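Local coordinates for protein MCG133388, isoform CRA_f (Mus musculus, PDB 4ZPO) that probably works as a calcium-dependent cell-adhesion protein and may help to establish and maintain specific neuronal connections in the brain, at residues A[8-14]-A[57-63]; A[147-152]-A[164-170]; A[177-183]-A[197-203]; A[261-265]-A[275-279]. All blocks are in the same frame, centred on the assembly; numbering follows the deposited sequence.

Overall arrangement
The chain holds the first three extracellular cadherin domains of the protein, strung end to end, and the four contacts follow one another along it. Contact 1 lies in the first domain, at the calcium-filled junction with the second. Contacts 2 and 3, whose centres are 12 Å apart, are successive hairpins of the second domain: strands 149-156 and 160-167 in one sheet, strands 178-187 and 194-204 in the other. Phe-149 and Leu-181 meet between them in the sandwich interior. Contact 4 belongs to the third domain, and its centre is 96 Å from that of contact 1. The principle illustrated is modular: each domain is a self-contained sandwich, and calcium ions bridge successive domains.

Contact 1 of 4, residues A[8-14]-A[57-63]; sequences EESEPGT and VSQKIDR. With CA (calcium ion), chain H; CA (calcium ion), chain G.
The backbones of Glu-9 and Ile-61 are tied by a bond from Glu-9 N to Ile-61 O (3.0 Å), and the two loops then run in opposite senses to Val-57, whose O accepts from Gly-13 N and whose N donates to Thr-14 O. A type II turn from Glu-11 to Thr-14 brings the Gly-13 N-H round to that carbonyl. Beyond Ile-61 the carboxylates of Glu-8, Glu-9 and Asp-62 converge on one calcium ion, with Glu-8 OE2 and Asp-62 OD1 each 2.4 Å from it and Glu-9 OE2 at 2.7 Å. Glu-8 and Asp-62 lie side by side, their carboxylate planes 26° apart. With CG opposite the backbone N (chi1 -178°) and an extended chain, Glu-8 also carries OE1 to the second calcium ion, 2.7 Å away, and so bridges the pair. Asp-62, Arg-63 and Glu-64 form the DRE motif of cadherin repeats; Glu-64 and Asp-99 complete the first ion's protein ligands, while Asp-132 of the next domain joins the second ion. Asp-62 sits at the N-cap position of helix 63-66, and its OD2 is hydrogen-bonded to Ser-65 OG. Arg-63 N gives a weak hydrogen bond to Glu-8 OE2 (3.3 Å), while its guanidinium turns away to Gly-68 O. Lys-60, fully extended, crosses Glu-9, and its NZ stops 4.1 Å from both Glu-9 OE1 and Glu-11 OE2, beyond salt-bridge range.

Contact 2 of 4, residues A[147-152]-A[164-170]; sequences SHFSLH and ELVLEQQ
His-152 and Glu-164 lie side by side at one end of the contact, where ND1 of the ring donates to Glu-164 OE2 (3.1 Å) on its anti side, the carboxylate 35° from the ring plane. Glu-164 CG stands between its own backbone N and carbonyl carbon (chi1 61°), which swings the extended chain beside the histidine. A leucine here would probably leave the ND1 proton without its acceptor and the imidazole freer to turn. The backbones of the two residues exchange a pair of hydrogen bonds, as do Ser-150 and Val-166, in the antiparallel hairpin of strands 149-156 and 160-167, the D and E strands of the cadherin sandwich. On the other surface Phe-149 is flanked by two leucines: Leu-167 CD1 sits 3.6 Å above one face and Leu-165 CD1 4.2 Å above the opposite one. Leu-143 and Ile-113, from the facing sheet, also pack on this ring. Where the pairing ends, His-148 O accepts from Glu-168 N at 2.6 Å.

Contact 3 of 4, residues A[177-183]-A[197-203]; sequences ARHQLVL and SLISVIV
The F and G strands of the second cadherin domain, 178-187 and 194-204, form the long antiparallel hairpin to which this contact belongs. Three pairs of residues, His-179 with Val-201, Leu-181 with Ile-199 and Leu-183 with Ser-197, exchange backbone hydrogen bonds in both directions; the bond from Leu-181 N to Ile-199 O is the straightest, with 173° at the hydrogen. The ladder ends with Val-203 N bonded to Ala-177 O.

Side chains alternate between the surfaces. On the inner one, Ile-199 reaches along the sheet so that its CD1 lies 3.8 Å from Leu-183 CB, and Val-203 CG2 comes to the edge of the His-179 imidazole, in its plane, 3.8 Å from ND1. On the outer surface Arg-178 runs alongside Ile-202, and its chain, bent at chi3 (51°), turns the guanidinium back towards Ser-200, whose CB lies 3.6 Å from Arg-178 NH1. Ile-202 CD1 lies beside the arginine chain, 3.7 Å from Arg-178 CG and also close to NH2 at the turned-back end. Further along, Leu-198 CD2 rests 3.8 Å from Val-182 CG2. A mannose attached to the domain touches Val-182 and also reaches Ser-197.

Strand 108-114 pairs with the far edge of 194-204, while strand 138-143 lies beyond 178-187. Across the sandwich, Phe-149 of strand 149-156 packs against Leu-181 and Val-201, and the ring of His-148 meets that of His-179 at about 75°.

Contact 4 of 4, residues A[261-265]-A[275-279]; sequences KNLFG and VLGPV
The ring of Phe-264 meets Val-275 at a slant, with CD1 4.2 Å from Val-275 CA and CE1 4.4 Å from Val-275 CB; Ile-289 of strand 286-295 also packs on this phenylalanine. The two residues form a non-hydrogen-bonded antiparallel pair where helix 258-263 gives way to strand 264-266, which pairs with strand 272-275 in the third cadherin domain. Just before the ring, Leu-263 O accepts a bond from Leu-276 N (2.8 Å), the donor almost straight ahead of the carbonyl, and a weak one from Gly-277 N at 3.4 Å. The Leu-263 side chain crosses towards Val-279, bringing CD2 to 3.7 Å from Val-279 CG1 and to 3.5 Å from Gly-277 C. The glycine thus lets the methyl lie directly against the main chain. Outside, Leu-276 CD1 leans over Gly-265, 3.9 Å from its N. Polarity here is confined to the backbone: one carbonyl at the helix end anchors the departing segment, and apolar side chains fill in around it.

Contact 1 of 4, residues A[8-14]-A[57-63]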
loop_
_atom_site.group_PDB
_atom_site.type_symbol
_atom_site.label_atom_id
_atom_site.label_comp_id
_atom_site.label_asym_id
_atom_site.label_seq_id
_atom_site.Cartn_x
_atom_site.Cartn_y
_atom_site.Cartn_z
ATOM N N GLU A 8 -6.761 -3.643 -33.851
ATOM C CA GLU A 8 -5.460 -3.120 -33.452
ATOM C C GLU A 8 -4.410 -4.231 -33.415
ATOM O O GLU A 8 -4.742 -5.392 -33.169
ATOM C CB GLU A 8 -5.573 -2.444 -32.084
ATOM C CG GLU A 8 -4.297 -1.813 -31.566
ATOM C CD GLU A 8 -4.278 -1.711 -30.052
ATOM O OE1 GLU A 8 -5.312 -2.019 -29.421
ATOM O OE2 GLU A 8 -3.227 -1.330 -29.494
ATOM N N GLU A 9 -3.156 -3.867 -33.675
ATOM C CA GLU A 9 -2.017 -4.788 -33.608
ATOM C C GLU A 9 -2.095 -5.916 -34.634
ATOM O O GLU A 9 -1.410 -6.931 -34.501
ATOM C CB GLU A 9 -1.886 -5.388 -32.203
ATOM C CG GLU A 9 -1.894 -4.374 -31.074
ATOM C CD GLU A 9 -0.652 -3.508 -31.049
ATOM O OE1 GLU A 9 0.352 -3.881 -31.694
ATOM O OE2 GLU A 9 -0.675 -2.455 -30.375
ATOM N N SER A 10 -2.925 -5.741 -35.656
ATOM C CA SER A 10 -3.029 -6.735 -36.717
ATOM C C SER A 10 -1.798 -6.678 -37.614
ATOM O O SER A 10 -1.230 -5.609 -37.835
ATOM C CB SER A 10 -4.300 -6.519 -37.539
ATOM O OG SER A 10 -4.346 -5.207 -38.072
ATOM N N GLU A 11 -1.388 -7.835 -38.124
ATOM C CA GLU A 11 -0.196 -7.930 -38.960
ATOM C C GLU A 11 -0.367 -7.198 -40.288
ATOM O O GLU A 11 -1.467 -7.158 -40.841
ATOM C CB GLU A 11 0.156 -9.397 -39.213
ATOM C CG GLU A 11 0.708 -10.117 -37.995
ATOM C CD GLU A 11 2.056 -9.572 -37.562
ATOM O OE1 GLU A 11 2.866 -9.219 -38.445
ATOM O OE2 GLU A 11 2.302 -9.492 -36.340
ATOM N N PRO A 12 0.727 -6.607 -40.797
ATOM C CA PRO A 12 0.735 -5.936 -42.102
ATOM C C PRO A 12 0.265 -6.860 -43.223
ATOM O O PRO A 12 0.782 -7.968 -43.368
ATOM C CB PRO A 12 2.205 -5.552 -42.290
ATOM C CG PRO A 12 2.732 -5.420 -40.907
ATOM C CD PRO A 12 2.020 -6.474 -40.104
ATOM N N GLY A 13 -0.708 -6.402 -44.003
ATOM C CA GLY A 13 -1.292 -7.213 -45.052
ATOM C C GLY A 13 -2.725 -7.578 -44.723
ATOM O O GLY A 13 -3.436 -8.160 -45.543
ATOM N N THR A 14 -3.147 -7.233 -43.510
ATOM C CA THR A 14 -4.506 -7.498 -43.056
ATOM C C THR A 14 -5.520 -6.708 -43.877
ATOM O O THR A 14 -5.353 -5.509 -44.095
ATOM C CB THR A 14 -4.683 -7.145 -41.565
ATOM O OG1 THR A 14 -3.718 -7.863 -40.786
ATOM C CG2 THR A 14 -6.084 -7.505 -41.090
ATOM N N VAL A 57 -3.580 -3.115 -44.270
ATOM C CA VAL A 57 -2.701 -2.542 -43.258
ATOM C C VAL A 57 -1.253 -2.519 -43.740
ATOM O O VAL A 57 -0.671 -3.565 -44.026
ATOM C CB VAL A 57 -2.784 -3.329 -41.936
ATOM C CG1 VAL A 57 -1.809 -2.763 -40.921
ATOM C CG2 VAL A 57 -4.205 -3.308 -41.394
ATOM N N SER A 58 -0.680 -1.323 -43.833
ATOM C CA SER A 58 0.701 -1.169 -44.283
ATOM C C SER A 58 1.685 -1.405 -43.142
ATOM O O SER A 58 2.653 -2.151 -43.286
ATOM C CB SER A 58 0.920 0.221 -44.880
ATOM O OG SER A 58 2.291 0.449 -45.155
ATOM N N GLN A 59 1.430 -0.756 -42.011
ATOM C CA GLN A 59 2.276 -0.902 -40.832
ATOM C C GLN A 59 1.419 -1.229 -39.613
ATOM O O GLN A 59 0.269 -0.798 -39.527
ATOM C CB GLN A 59 3.088 0.373 -40.592
ATOM C CG GLN A 59 4.138 0.251 -39.501
ATOM C CD GLN A 59 4.799 1.576 -39.176
ATOM O OE1 GLN A 59 4.551 2.586 -39.834
ATOM N NE2 GLN A 59 5.646 1.579 -38.151
ATOM N N LYS A 60 1.982 -1.995 -38.682
ATOM C CA LYS A 60 1.275 -2.385 -37.466
ATOM C C LYS A 60 0.763 -1.158 -36.711
ATOM O O LYS A 60 1.525 -0.236 -36.417
ATOM C CB LYS A 60 2.187 -3.224 -36.570
ATOM C CG LYS A 60 1.454 -4.096 -35.565
ATOM C CD LYS A 60 2.411 -5.061 -34.882
ATOM C CE LYS A 60 1.683 -5.969 -33.908
ATOM N NZ LYS A 60 2.614 -6.898 -33.210
ATOM N N ILE A 61 -0.532 -1.152 -36.412
ATOM C CA ILE A 61 -1.184 0.009 -35.816
ATOM C C ILE A 61 -1.385 -0.141 -34.312
ATOM O O ILE A 61 -1.943 -1.132 -33.845
ATOM C CB ILE A 61 -2.555 0.274 -36.472
ATOM C CG1 ILE A 61 -2.380 0.586 -37.960
ATOM C CG2 ILE A 61 -3.279 1.412 -35.769
ATOM C CD1 ILE A 61 -3.688 0.762 -38.702
ATOM N N ASP A 62 -0.924 0.854 -33.558
ATOM C CA ASP A 62 -1.133 0.884 -32.116
ATOM C C ASP A 62 -2.225 1.888 -31.769
ATOM O O ASP A 62 -2.041 3.095 -31.932
ATOM C CB ASP A 62 0.168 1.235 -31.391
ATOM C CG ASP A 62 0.047 1.110 -29.885
ATOM O OD1 ASP A 62 -0.780 0.299 -29.421
ATOM O OD2 ASP A 62 0.784 1.818 -29.167
ATOM N N ARG A 63 -3.362 1.388 -31.295
ATOM C CA ARG A 63 -4.511 2.241 -31.011
ATOM C C ARG A 63 -4.232 3.216 -29.871
ATOM O O ARG A 63 -4.764 4.325 -29.849
ATOM C CB ARG A 63 -5.739 1.393 -30.674
ATOM C CG ARG A 63 -7.044 2.172 -30.680
ATOM C CD ARG A 63 -7.989 1.670 -29.601
ATOM N NE ARG A 63 -7.416 1.840 -28.269
ATOM C CZ ARG A 63 -7.542 2.941 -27.535
ATOM N NH1 ARG A 63 -6.982 3.005 -26.336
ATOM N NH2 ARG A 63 -8.226 3.977 -28.003
HETATM CA CA CA H . -1.396 -1.486 -27.926
HETATM CA CA CA G . -5.248 -1.592 -26.789
#

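Contact 2 of 4, residues A[147-152]-A[164-170]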
loop_
_atom_site.group_PDB
_atom_site.type_symbol
_atom_site.label_atom_id
_atom_site.label_comp_id
_atom_site.label_asym_id
_atom_site.label_seq_id
_atom_site.Cartn_x
_atom_site.Cartn_y
_atom_site.Cartn_z
ATOM N N SER A 147 -5.566 -9.171 8.554
ATOM C CA SER A 147 -6.365 -9.210 9.774
ATOM C C SER A 147 -6.576 -7.815 10.368
ATOM O O SER A 147 -7.133 -7.672 11.460
ATOM C CB SER A 147 -5.704 -10.122 10.812
ATOM O OG SER A 147 -4.388 -9.687 11.108
ATOM N N HIS A 148 -6.132 -6.787 9.653
ATOM C CA HIS A 148 -6.217 -5.428 10.176
ATOM C C HIS A 148 -6.831 -4.427 9.201
ATOM O O HIS A 148 -7.492 -3.476 9.620
ATOM C CB HIS A 148 -4.829 -4.937 10.593
ATOM C CG HIS A 148 -4.236 -5.699 11.736
ATOM N ND1 HIS A 148 -4.594 -5.472 13.048
ATOM C CD2 HIS A 148 -3.308 -6.684 11.764
ATOM C CE1 HIS A 148 -3.912 -6.285 13.835
ATOM N NE2 HIS A 148 -3.126 -7.032 13.082
ATOM N N PHE A 149 -6.609 -4.633 7.907
ATOM C CA PHE A 149 -7.037 -3.658 6.907
ATOM C C PHE A 149 -8.171 -4.152 6.014
ATOM O O PHE A 149 -8.371 -5.355 5.844
ATOM C CB PHE A 149 -5.852 -3.247 6.032
ATOM C CG PHE A 149 -4.790 -2.486 6.769
ATOM C CD1 PHE A 149 -4.935 -1.131 7.014
ATOM C CD2 PHE A 149 -3.642 -3.122 7.211
ATOM C CE1 PHE A 149 -3.958 -0.426 7.689
ATOM C CE2 PHE A 149 -2.659 -2.422 7.887
ATOM C CZ PHE A 149 -2.819 -1.071 8.125
ATOM N N SER A 150 -8.906 -3.199 5.451
ATOM C CA SER A 150 -9.943 -3.483 4.468
ATOM C C SER A 150 -9.749 -2.575 3.260
ATOM O O SER A 150 -9.174 -1.491 3.375
ATOM C CB SER A 150 -11.336 -3.285 5.069
ATOM O OG SER A 150 -12.346 -3.519 4.104
ATOM N N LEU A 151 -10.228 -3.013 2.101
ATOM C CA LEU A 151 -10.065 -2.235 0.880
ATOM C C LEU A 151 -11.370 -1.570 0.454
ATOM O O LEU A 151 -12.415 -2.217 0.381
ATOM C CB LEU A 151 -9.535 -3.118 -0.252
ATOM C CG LEU A 151 -9.194 -2.391 -1.554
ATOM C CD1 LEU A 151 -8.162 -1.302 -1.303
ATOM C CD2 LEU A 151 -8.696 -3.372 -2.603
ATOM N N HIS A 152 -11.297 -0.273 0.179
ATOM C CA HIS A 152 -12.450 0.480 -0.299
ATOM C C HIS A 152 -12.091 1.241 -1.570
ATOM O O HIS A 152 -11.102 1.973 -1.608
ATOM C CB HIS A 152 -12.950 1.445 0.777
ATOM C CG HIS A 152 -14.144 2.245 0.363
ATOM N ND1 HIS A 152 -14.060 3.571 -0.017
ATOM C CD2 HIS A 152 -15.453 1.913 0.264
ATOM C CE1 HIS A 152 -15.262 4.015 -0.329
ATOM N NE2 HIS A 152 -16.127 3.028 -0.166
ATOM N N GLU A 164 -8.282 2.887 -1.381
ATOM C CA GLU A 164 -7.777 3.357 -0.097
ATOM C C GLU A 164 -7.863 2.259 0.958
ATOM O O GLU A 164 -8.730 1.388 0.891
ATOM C CB GLU A 164 -8.549 4.596 0.366
ATOM C CG GLU A 164 -10.038 4.362 0.565
ATOM C CD GLU A 164 -10.773 5.613 1.003
ATOM O OE1 GLU A 164 -10.118 6.666 1.163
ATOM O OE2 GLU A 164 -12.005 5.544 1.189
ATOM N N LEU A 165 -6.956 2.304 1.928
ATOM C CA LEU A 165 -6.954 1.334 3.017
ATOM C C LEU A 165 -7.882 1.767 4.143
ATOM O O LEU A 165 -7.870 2.924 4.559
ATOM C CB LEU A 165 -5.538 1.132 3.560
ATOM C CG LEU A 165 -4.566 0.334 2.693
ATOM C CD1 LEU A 165 -3.222 0.186 3.392
ATOM C CD2 LEU A 165 -5.150 -1.027 2.357
ATOM N N VAL A 166 -8.689 0.830 4.630
ATOM C CA VAL A 166 -9.558 1.085 5.771
ATOM C C VAL A 166 -9.189 0.166 6.930
ATOM O O VAL A 166 -9.291 -1.056 6.823
ATOM C CB VAL A 166 -11.043 0.887 5.415
ATOM C CG1 VAL A 166 -11.915 1.109 6.642
ATOM C CG2 VAL A 166 -11.449 1.827 4.292
ATOM N N LEU A 167 -8.754 0.762 8.035
ATOM C CA LEU A 167 -8.342 -0.003 9.205
ATOM C C LEU A 167 -9.548 -0.610 9.916
ATOM O O LEU A 167 -10.481 0.101 10.288
ATOM C CB LEU A 167 -7.546 0.882 10.167
ATOM C CG LEU A 167 -6.827 0.172 11.315
ATOM C CD1 LEU A 167 -5.834 -0.843 10.772
ATOM C CD2 LEU A 167 -6.129 1.181 12.207
ATOM N N GLU A 168 -9.524 -1.926 10.101
ATOM C CA GLU A 168 -10.623 -2.628 10.758
ATOM C C GLU A 168 -10.317 -2.904 12.226
ATOM O O GLU A 168 -11.158 -2.680 13.096
ATOM C CB GLU A 168 -10.928 -3.941 10.033
ATOM C CG GLU A 168 -11.491 -3.768 8.630
ATOM C CD GLU A 168 -12.931 -3.286 8.628
ATOM O OE1 GLU A 168 -13.575 -3.308 9.699
ATOM O OE2 GLU A 168 -13.421 -2.885 7.551
ATOM N N GLN A 169 -9.112 -3.394 12.495
ATOM C CA GLN A 169 -8.690 -3.676 13.862
ATOM C C GLN A 169 -7.450 -2.874 14.237
ATOM O O GLN A 169 -6.621 -2.558 13.384
ATOM C CB GLN A 169 -8.427 -5.172 14.047
ATOM C CG GLN A 169 -9.681 -6.026 14.028
ATOM C CD GLN A 169 -9.401 -7.478 14.363
ATOM O OE1 GLN A 169 -8.248 -7.910 14.390
ATOM N NE2 GLN A 169 -10.458 -8.239 14.626
ATOM N N GLN A 170 -7.328 -2.554 15.521
ATOM C CA GLN A 170 -6.221 -1.743 16.011
ATOM C C GLN A 170 -4.879 -2.451 15.854
ATOM O O GLN A 170 -4.736 -3.622 16.202
ATOM C CB GLN A 170 -6.445 -1.373 17.479
ATOM C CG GLN A 170 -5.314 -0.570 18.102
ATOM C CD GLN A 170 -5.053 0.734 17.374
ATOM O OE1 GLN A 170 -4.334 0.771 16.375
ATOM N NE2 GLN A 170 -5.638 1.816 17.876
#

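Contact 3 of 4, residues A[177-183]-A[197-203]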
loop_
_atom_site.group_PDB
_atom_site.type_symbol
_atom_site.label_atom_id
_atom_site.label_comp_id
_atom_site.label_asym_id
_atom_site.label_seq_id
_atom_site.Cartn_x
_atom_site.Cartn_y
_atom_site.Cartn_z
ATOM N N ALA A 177 5.630 -5.333 14.045
ATOM C CA ALA A 177 5.880 -3.932 13.727
ATOM C C ALA A 177 5.769 -3.654 12.231
ATOM O O ALA A 177 5.965 -2.521 11.789
ATOM C CB ALA A 177 7.251 -3.516 14.238
ATOM N N ARG A 178 5.451 -4.686 11.457
ATOM C CA ARG A 178 5.345 -4.544 10.008
ATOM C C ARG A 178 4.240 -5.407 9.404
ATOM O O ARG A 178 4.020 -6.543 9.824
ATOM C CB ARG A 178 6.678 -4.889 9.338
ATOM C CG ARG A 178 7.619 -3.709 9.162
ATOM C CD ARG A 178 8.873 -4.127 8.410
ATOM N NE ARG A 178 8.552 -4.831 7.171
ATOM C CZ ARG A 178 8.578 -4.277 5.963
ATOM N NH1 ARG A 178 8.269 -4.999 4.893
ATOM N NH2 ARG A 178 8.918 -3.004 5.821
ATOM N N HIS A 179 3.550 -4.848 8.415
ATOM C CA HIS A 179 2.568 -5.590 7.634
ATOM C C HIS A 179 2.845 -5.401 6.149
ATOM O O HIS A 179 3.039 -4.276 5.688
ATOM C CB HIS A 179 1.142 -5.135 7.958
ATOM C CG HIS A 179 0.729 -5.390 9.374
ATOM N ND1 HIS A 179 1.055 -4.540 10.408
ATOM C CD2 HIS A 179 0.009 -6.395 9.925
ATOM C CE1 HIS A 179 0.556 -5.012 11.537
ATOM N NE2 HIS A 179 -0.083 -6.136 11.271
ATOM N N GLN A 180 2.874 -6.499 5.402
ATOM C CA GLN A 180 3.061 -6.426 3.959
ATOM C C GLN A 180 1.786 -6.808 3.219
ATOM O O GLN A 180 1.302 -7.934 3.336
ATOM C CB GLN A 180 4.214 -7.325 3.512
ATOM C CG GLN A 180 5.590 -6.734 3.758
ATOM C CD GLN A 180 6.669 -7.416 2.940
ATOM O OE1 GLN A 180 7.808 -6.951 2.882
ATOM N NE2 GLN A 180 6.314 -8.525 2.299
ATOM N N LEU A 181 1.249 -5.860 2.458
ATOM C CA LEU A 181 0.026 -6.087 1.702
ATOM C C LEU A 181 0.275 -5.930 0.206
ATOM O O LEU A 181 1.158 -5.178 -0.209
ATOM C CB LEU A 181 -1.071 -5.124 2.160
ATOM C CG LEU A 181 -1.350 -5.091 3.665
ATOM C CD1 LEU A 181 -2.498 -4.145 3.977
ATOM C CD2 LEU A 181 -1.637 -6.488 4.196
ATOM N N VAL A 182 -0.504 -6.644 -0.600
ATOM C CA VAL A 182 -0.359 -6.579 -2.048
ATOM C C VAL A 182 -1.603 -5.996 -2.708
ATOM O O VAL A 182 -2.643 -6.653 -2.788
ATOM C CB VAL A 182 -0.074 -7.967 -2.652
ATOM C CG1 VAL A 182 0.026 -7.878 -4.169
ATOM C CG2 VAL A 182 1.202 -8.548 -2.064
ATOM N N LEU A 183 -1.492 -4.756 -3.174
ATOM C CA LEU A 183 -2.581 -4.112 -3.894
ATOM C C LEU A 183 -2.536 -4.504 -5.364
ATOM O O LEU A 183 -1.602 -4.146 -6.083
ATOM C CB LEU A 183 -2.507 -2.590 -3.749
ATOM C CG LEU A 183 -3.579 -1.802 -4.504
ATOM C CD1 LEU A 183 -4.971 -2.203 -4.038
ATOM C CD2 LEU A 183 -3.363 -0.306 -4.340
ATOM N N SER A 197 1.228 -3.686 -6.505
ATOM C CA SER A 197 1.971 -2.673 -5.772
ATOM C C SER A 197 2.164 -3.152 -4.337
ATOM O O SER A 197 1.193 -3.359 -3.610
ATOM C CB SER A 197 1.244 -1.328 -5.804
ATOM O OG SER A 197 2.038 -0.306 -5.231
ATOM N N LEU A 198 3.417 -3.343 -3.941
ATOM C CA LEU A 198 3.728 -3.915 -2.634
ATOM C C LEU A 198 3.693 -2.858 -1.532
ATOM O O LEU A 198 4.599 -2.032 -1.421
ATOM C CB LEU A 198 5.098 -4.603 -2.672
ATOM C CG LEU A 198 5.450 -5.601 -1.564
ATOM C CD1 LEU A 198 6.059 -4.907 -0.352
ATOM C CD2 LEU A 198 4.225 -6.410 -1.163
ATOM N N ILE A 199 2.645 -2.897 -0.716
ATOM C CA ILE A 199 2.492 -1.955 0.386
ATOM C C ILE A 199 3.033 -2.536 1.688
ATOM O O ILE A 199 2.544 -3.558 2.171
ATOM C CB ILE A 199 1.019 -1.560 0.594
ATOM C CG1 ILE A 199 0.408 -1.065 -0.718
ATOM C CG2 ILE A 199 0.900 -0.502 1.682
ATOM C CD1 ILE A 199 -1.089 -0.870 -0.652
ATOM N N SER A 200 4.043 -1.882 2.253
ATOM C CA SER A 200 4.610 -2.314 3.524
ATOM C C SER A 200 4.277 -1.313 4.624
ATOM O O SER A 200 4.847 -0.223 4.680
ATOM C CB SER A 200 6.125 -2.495 3.412
ATOM O OG SER A 200 6.772 -1.256 3.185
ATOM N N VAL A 201 3.348 -1.689 5.497
ATOM C CA VAL A 201 2.926 -0.820 6.589
ATOM C C VAL A 201 3.906 -0.877 7.755
ATOM O O VAL A 201 4.126 -1.936 8.343
ATOM C CB VAL A 201 1.520 -1.195 7.098
ATOM C CG1 VAL A 201 1.142 -0.335 8.294
ATOM C CG2 VAL A 201 0.496 -1.051 5.986
ATOM N N ILE A 202 4.493 0.269 8.084
ATOM C CA ILE A 202 5.394 0.365 9.225
ATOM C C ILE A 202 4.645 0.884 10.444
ATOM O O ILE A 202 4.224 2.039 10.476
ATOM C CB ILE A 202 6.590 1.292 8.936
ATOM C CG1 ILE A 202 7.203 0.974 7.570
ATOM C CG2 ILE A 202 7.631 1.180 10.041
ATOM C CD1 ILE A 202 7.790 -0.413 7.475
ATOM N N VAL A 203 4.474 0.027 11.445
ATOM C CA VAL A 203 3.776 0.418 12.664
ATOM C C VAL A 203 4.701 1.199 13.591
ATOM O O VAL A 203 5.623 0.638 14.181
ATOM C CB VAL A 203 3.216 -0.802 13.417
ATOM C CG1 VAL A 203 2.533 -0.359 14.701
ATOM C CG2 VAL A 203 2.247 -1.569 12.536
#

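Contact 4 of 4, residues A[261-265]-A[275-279]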
loop_
_atom_site.group_PDB
_atom_site.type_symbol
_atom_site.label_atom_id
_atom_site.label_comp_id
_atom_site.label_asym_id
_atom_site.label_seq_id
_atom_site.Cartn_x
_atom_site.Cartn_y
_atom_site.Cartn_z
ATOM N N LYS A 261 13.014 4.553 54.078
ATOM C CA LYS A 261 13.978 5.227 53.218
ATOM C C LYS A 261 15.332 5.394 53.904
ATOM O O LYS A 261 16.364 5.470 53.238
ATOM C CB LYS A 261 13.443 6.592 52.779
ATOM C CG LYS A 261 12.152 6.532 51.975
ATOM C CD LYS A 261 11.990 7.782 51.128
ATOM C CE LYS A 261 10.655 7.815 50.403
ATOM N NZ LYS A 261 9.532 8.156 51.320
ATOM N N ASN A 262 15.324 5.455 55.232
ATOM C CA ASN A 262 16.564 5.542 55.998
ATOM C C ASN A 262 17.236 4.181 56.148
ATOM O O ASN A 262 18.454 4.094 56.305
ATOM C CB ASN A 262 16.304 6.150 57.377
ATOM C CG ASN A 262 16.226 7.664 57.343
ATOM O OD1 ASN A 262 16.961 8.318 56.602
ATOM N ND2 ASN A 262 15.334 8.229 58.147
ATOM N N LEU A 263 16.435 3.121 56.099
ATOM C CA LEU A 263 16.952 1.760 56.195
ATOM C C LEU A 263 17.403 1.232 54.840
ATOM O O LEU A 263 18.531 0.765 54.688
ATOM C CB LEU A 263 15.895 0.824 56.782
ATOM C CG LEU A 263 15.943 0.572 58.288
ATOM C CD1 LEU A 263 14.842 -0.390 58.696
ATOM C CD2 LEU A 263 17.301 0.030 58.689
ATOM N N PHE A 264 16.511 1.307 53.858
ATOM C CA PHE A 264 16.772 0.737 52.544
ATOM C C PHE A 264 17.033 1.814 51.496
ATOM O O PHE A 264 16.573 2.948 51.627
ATOM C CB PHE A 264 15.597 -0.141 52.107
ATOM C CG PHE A 264 15.205 -1.178 53.122
ATOM C CD1 PHE A 264 15.831 -2.413 53.147
ATOM C CD2 PHE A 264 14.209 -0.918 54.048
ATOM C CE1 PHE A 264 15.472 -3.369 54.080
ATOM C CE2 PHE A 264 13.846 -1.870 54.983
ATOM C CZ PHE A 264 14.479 -3.096 54.999
ATOM N N GLY A 265 17.777 1.447 50.458
ATOM C CA GLY A 265 18.072 2.354 49.366
ATOM C C GLY A 265 18.189 1.612 48.050
ATOM O O GLY A 265 19.046 0.742 47.893
ATOM N N VAL A 275 20.289 -2.887 52.105
ATOM C CA VAL A 275 20.064 -2.490 53.488
ATOM C C VAL A 275 21.278 -1.698 53.965
ATOM O O VAL A 275 22.419 -2.141 53.824
ATOM C CB VAL A 275 19.806 -3.705 54.409
ATOM C CG1 VAL A 275 20.823 -4.804 54.152
ATOM C CG2 VAL A 275 19.814 -3.281 55.870
ATOM N N LEU A 276 21.028 -0.513 54.511
ATOM C CA LEU A 276 22.103 0.409 54.848
ATOM C C LEU A 276 22.097 0.782 56.325
ATOM O O LEU A 276 23.083 1.301 56.846
ATOM C CB LEU A 276 21.994 1.668 53.987
ATOM C CG LEU A 276 21.920 1.417 52.479
ATOM C CD1 LEU A 276 21.282 2.596 51.765
ATOM C CD2 LEU A 276 23.306 1.134 51.913
ATOM N N GLY A 277 20.982 0.515 56.996
ATOM C CA GLY A 277 20.848 0.843 58.403
ATOM C C GLY A 277 20.769 -0.382 59.292
ATOM O O GLY A 277 20.739 -1.511 58.801
ATOM N N PRO A 278 20.741 -0.163 60.615
ATOM C CA PRO A 278 20.656 -1.242 61.603
ATOM C C PRO A 278 19.231 -1.756 61.791
ATOM O O PRO A 278 18.277 -0.990 61.659
ATOM C CB PRO A 278 21.165 -0.576 62.881
ATOM C CG PRO A 278 20.757 0.850 62.726
ATOM C CD PRO A 278 20.864 1.159 61.252
ATOM N N VAL A 279 19.096 -3.041 62.099
ATOM C CA VAL A 279 17.789 -3.641 62.338
ATOM C C VAL A 279 17.833 -4.626 63.504
ATOM O O VAL A 279 18.770 -5.413 63.626
ATOM C CB VAL A 279 17.259 -4.373 61.085
ATOM C CG1 VAL A 279 16.697 -3.382 60.078
ATOM C CG2 VAL A 279 18.357 -5.223 60.458
#